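Local coordinates for protein alpha-galactosidase (Lactobacillus brevis, PDB 3MI6) that probably hydrolyses terminal, non-reducing alpha-D-galactose residues from alpha-galactosides, as a member of glycosyl hydrolase family 36, at residues Pro323-Ala326 with His327-Arg330; Phe561-Ser564 with Tyr565-Gln569. All coordinates share one frame; numbering follows the deposited sequence.

How the interactions relate
Two short local contacts, met in series along the chain, show how a barrel enzyme shapes the connections around its strands. Interaction 1 comes first: residues 323-330 turn back on themselves in the loop between helix 305-319 and strand 333-335, the first strand of the parallel eight-stranded barrel. Interaction 2 opens more than two hundred residues later, where helix 553-566 ends and the chain turns toward barrel strand 572-576. Neither encloses or crosses the other. The centres of interaction 1 and interaction 2 lie about 18 Å apart, and the nearest atoms of interaction 1 and interaction 2 about 7 Å, without touching. Both nevertheless reach the region 630-640, the first through Arg630 and Gln634, the second through Phe638 and Arg640.

Interaction 1. Residues Pro323-Ala326 with His327-Arg330; sequences PRFA and HEER
Glu328 runs alongside the ring of Phe325, both side chains pointing the same way, and sets OE1 3.4 Å from CE2 of Phe325 with carboxylate and ring planes 84° apart. Its other oxygen, OE2, makes a salt bridge with NH1 of Arg324 at 2.9 Å. The bond is nearly straight, with an N-H...O angle of 170°, and the oxygen lies in the guanidinium plane, yet it is met from above the carboxylate plane. Arg324 gets there because CG is anti to its backbone N (chi1 175°) and the chain then bends at chi2; CE2 of Phe325 sits over one guanidinium face near the rim. The backbone turns here, N of Glu328 donating to O of Phe325 at 3.2 Å. Arg330, bent at chi2 and chi3, also sends NH2 to that carbonyl, though the modelled separation is doubtfully short, and its NE makes a weak bond to O of Glu328. The turn lies between helix 305-319 and barrel strand 333-335; beyond it, Glu329 forms a salt bridge with Arg630, and Arg330 packs on Phe635 of helix 630-635.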
# COMPACT_ATOMS: atom_id res chain seq x y z
N PRO D 323 -37.15 -13.39 22.27
CA PRO D 323 -37.32 -12.59 23.50
C PRO D 323 -37.26 -13.41 24.79
O PRO D 323 -37.02 -12.87 25.87
CB PRO D 323 -38.72 -12.01 23.34
CG PRO D 323 -38.96 -12.01 21.87
CD PRO D 323 -38.30 -13.25 21.36
N ARG D 324 -37.48 -14.71 24.67
CA ARG D 324 -37.41 -15.60 25.81
C ARG D 324 -35.97 -15.72 26.32
O ARG D 324 -35.74 -16.10 27.46
CB ARG D 324 -37.95 -16.98 25.40
CG ARG D 324 -37.82 -18.05 26.44
CD ARG D 324 -38.59 -17.67 27.70
NE ARG D 324 -38.35 -18.65 28.76
CZ ARG D 324 -37.37 -18.54 29.66
NH1 ARG D 324 -36.54 -17.49 29.63
NH2 ARG D 324 -37.21 -19.48 30.57
N PHE D 325 -35.00 -15.40 25.46
CA PHE D 325 -33.61 -15.58 25.86
C PHE D 325 -32.72 -14.39 25.52
O PHE D 325 -31.58 -14.34 25.93
CB PHE D 325 -33.01 -16.88 25.29
CG PHE D 325 -33.64 -18.13 25.84
CD1 PHE D 325 -34.57 -18.84 25.11
CD2 PHE D 325 -33.28 -18.59 27.10
CE1 PHE D 325 -35.16 -19.98 25.61
CE2 PHE D 325 -33.86 -19.75 27.61
CZ PHE D 325 -34.79 -20.45 26.87
N ALA D 326 -33.27 -13.42 24.80
CA ALA D 326 -32.54 -12.23 24.40
C ALA D 326 -31.70 -11.63 25.52
O ALA D 326 -30.56 -11.19 25.28
CB ALA D 326 -33.50 -11.19 23.88
N HIS D 327 -32.27 -11.57 26.73
CA HIS D 327 -31.64 -10.92 27.88
C HIS D 327 -31.33 -11.87 29.04
O HIS D 327 -30.79 -11.46 30.07
CB HIS D 327 -32.52 -9.80 28.42
CG HIS D 327 -32.88 -8.77 27.40
ND1 HIS D 327 -33.86 -8.98 26.44
CD2 HIS D 327 -32.42 -7.52 27.19
CE1 HIS D 327 -33.97 -7.90 25.69
NE2 HIS D 327 -33.11 -7.00 26.13
N GLU D 328 -31.68 -13.14 28.90
CA GLU D 328 -31.45 -14.09 29.98
C GLU D 328 -30.02 -14.62 29.97
O GLU D 328 -29.51 -15.08 28.96
CB GLU D 328 -32.47 -15.24 29.93
CG GLU D 328 -32.43 -16.13 31.18
CD GLU D 328 -33.48 -17.25 31.16
OE1 GLU D 328 -33.19 -18.34 30.61
OE2 GLU D 328 -34.58 -17.04 31.72
N GLU D 329 -29.36 -14.53 31.11
CA GLU D 329 -28.03 -15.11 31.24
C GLU D 329 -28.07 -16.57 30.82
O GLU D 329 -28.95 -17.33 31.21
CB GLU D 329 -27.50 -14.94 32.67
CG GLU D 329 -27.24 -13.48 33.03
CD GLU D 329 -26.69 -13.27 34.43
OE1 GLU D 329 -26.11 -14.20 35.01
OE2 GLU D 329 -26.85 -12.15 34.95
N ARG D 330 -27.10 -16.95 30.01
CA ARG D 330 -26.98 -18.33 29.57
C ARG D 330 -26.09 -19.18 30.44
O ARG D 330 -25.01 -18.76 30.87
CB ARG D 330 -26.56 -18.36 28.13
CG ARG D 330 -27.75 -18.04 27.29
CD ARG D 330 -27.41 -17.20 26.16
NE ARG D 330 -28.33 -16.08 26.03
CZ ARG D 330 -28.65 -15.59 24.85
NH1 ARG D 330 -28.16 -16.16 23.76
NH2 ARG D 330 -29.45 -14.55 24.76

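Interaction 2. Residues Phe561-Ser564 with Tyr565-Gln569; sequences FGTS and YGYPQ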
# COMPACT_ATOMS: atom_id res chain seq x y z
N PHE D 561 -13.12 -12.43 17.10
CA PHE D 561 -12.88 -11.06 16.72
C PHE D 561 -13.70 -10.76 15.46
O PHE D 561 -14.43 -9.78 15.42
CB PHE D 561 -11.41 -10.83 16.45
CG PHE D 561 -10.99 -9.40 16.62
CD1 PHE D 561 -10.95 -8.55 15.53
CD2 PHE D 561 -10.64 -8.91 17.87
CE1 PHE D 561 -10.56 -7.24 15.69
CE2 PHE D 561 -10.26 -7.61 18.02
CZ PHE D 561 -10.22 -6.78 16.93
N GLY D 562 -13.57 -11.60 14.44
CA GLY D 562 -14.29 -11.39 13.20
C GLY D 562 -15.80 -11.48 13.38
O GLY D 562 -16.55 -10.64 12.89
N THR D 563 -16.26 -12.50 14.11
CA THR D 563 -17.69 -12.65 14.31
C THR D 563 -18.31 -11.39 14.94
O THR D 563 -19.41 -10.98 14.55
CB THR D 563 -18.01 -13.93 15.11
OG1 THR D 563 -17.50 -15.07 14.40
CG2 THR D 563 -19.52 -14.10 15.29
N SER D 564 -17.60 -10.77 15.88
CA SER D 564 -18.13 -9.60 16.60
C SER D 564 -18.51 -8.39 15.73
O SER D 564 -19.36 -7.58 16.13
CB SER D 564 -17.17 -9.15 17.70
OG SER D 564 -15.94 -8.69 17.15
N TYR D 565 -17.91 -8.26 14.55
CA TYR D 565 -18.29 -7.20 13.63
C TYR D 565 -19.78 -7.33 13.29
O TYR D 565 -20.50 -6.34 13.12
CB TYR D 565 -17.43 -7.23 12.37
CG TYR D 565 -16.04 -6.67 12.60
CD1 TYR D 565 -14.97 -7.51 12.91
CD2 TYR D 565 -15.79 -5.29 12.51
CE1 TYR D 565 -13.66 -6.98 13.14
CE2 TYR D 565 -14.50 -4.76 12.73
CZ TYR D 565 -13.44 -5.61 13.05
OH TYR D 565 -12.18 -5.08 13.27
N GLY D 566 -20.24 -8.58 13.21
CA GLY D 566 -21.60 -8.84 12.79
C GLY D 566 -22.47 -9.34 13.91
O GLY D 566 -23.69 -9.25 13.83
N TYR D 567 -21.86 -9.87 14.96
CA TYR D 567 -22.63 -10.54 15.99
C TYR D 567 -22.07 -10.34 17.41
O TYR D 567 -20.90 -10.59 17.66
CB TYR D 567 -22.79 -12.03 15.62
CG TYR D 567 -23.17 -12.26 14.16
CD1 TYR D 567 -24.49 -12.45 13.78
CD2 TYR D 567 -22.21 -12.31 13.16
CE1 TYR D 567 -24.83 -12.67 12.46
CE2 TYR D 567 -22.53 -12.52 11.85
CZ TYR D 567 -23.84 -12.70 11.49
OH TYR D 567 -24.17 -12.91 10.17
N PRO D 568 -22.93 -9.91 18.34
CA PRO D 568 -22.58 -9.68 19.74
C PRO D 568 -22.22 -10.98 20.43
O PRO D 568 -22.71 -12.03 20.03
CB PRO D 568 -23.88 -9.15 20.35
CG PRO D 568 -24.84 -8.93 19.19
CD PRO D 568 -24.38 -9.77 18.08
N GLN D 569 -21.41 -10.92 21.47
CA GLN D 569 -20.92 -12.12 22.15
C GLN D 569 -22.03 -12.99 22.73
O GLN D 569 -21.84 -14.19 22.94
CB GLN D 569 -19.92 -11.76 23.24
CG GLN D 569 -20.51 -11.00 24.38
CD GLN D 569 -20.57 -9.51 24.13
OE1 GLN D 569 -20.59 -9.06 22.99
NE2 GLN D 569 -20.59 -8.73 25.21
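With CG anti to the backbone N in Phe561 (chi1 -155°) and anti to the carbonyl carbon in Tyr565 (chi1 -76°), the two aromatic side chains, one helical turn apart, cross obliquely. CD1 of Phe561 comes 3.9 Å from CE1 of Tyr565, while the hydroxyl OH of Tyr565 is 3.6 Å from CE1 of Phe561. The Tyr565 ring also lies against the helix backbone: its CD1 is 3.4 Å from O of Phe561, and CA of Gly562 sits at its edge, in plane. OG of Ser564 turns back to donate to O of Phe561.

Farther along, N of Tyr565 bonds to O of Gly562 at 3.2 Å, and O of Thr563 then takes two donors, N of Gly566 at 2.9 Å and N of Tyr567 at 2.7 Å, so one carbonyl grips both amides as the chain leaves the helix. CG2 of Thr563 rests 3.9 Å from CD2 of Tyr567, the two side chains crossing at about a right angle, while OG1 of Thr563 bonds to Arg204 and OH of Tyr567 to Asn230.

Arg640 bonds OG of Ser564 and makes a cation-pi contact with the Tyr565 ring, which also meets Phe196. Replacing Tyr565 by an alanine would probably leave Phe561 and Arg640 without their aromatic partner and open a gap in this buried packing. The contact lies at the end of helix 553-566 in the beta-alpha-beta unit joining barrel strands 544-546 and 572-576, with Phe561 and Ser564 packed against strand 637-640.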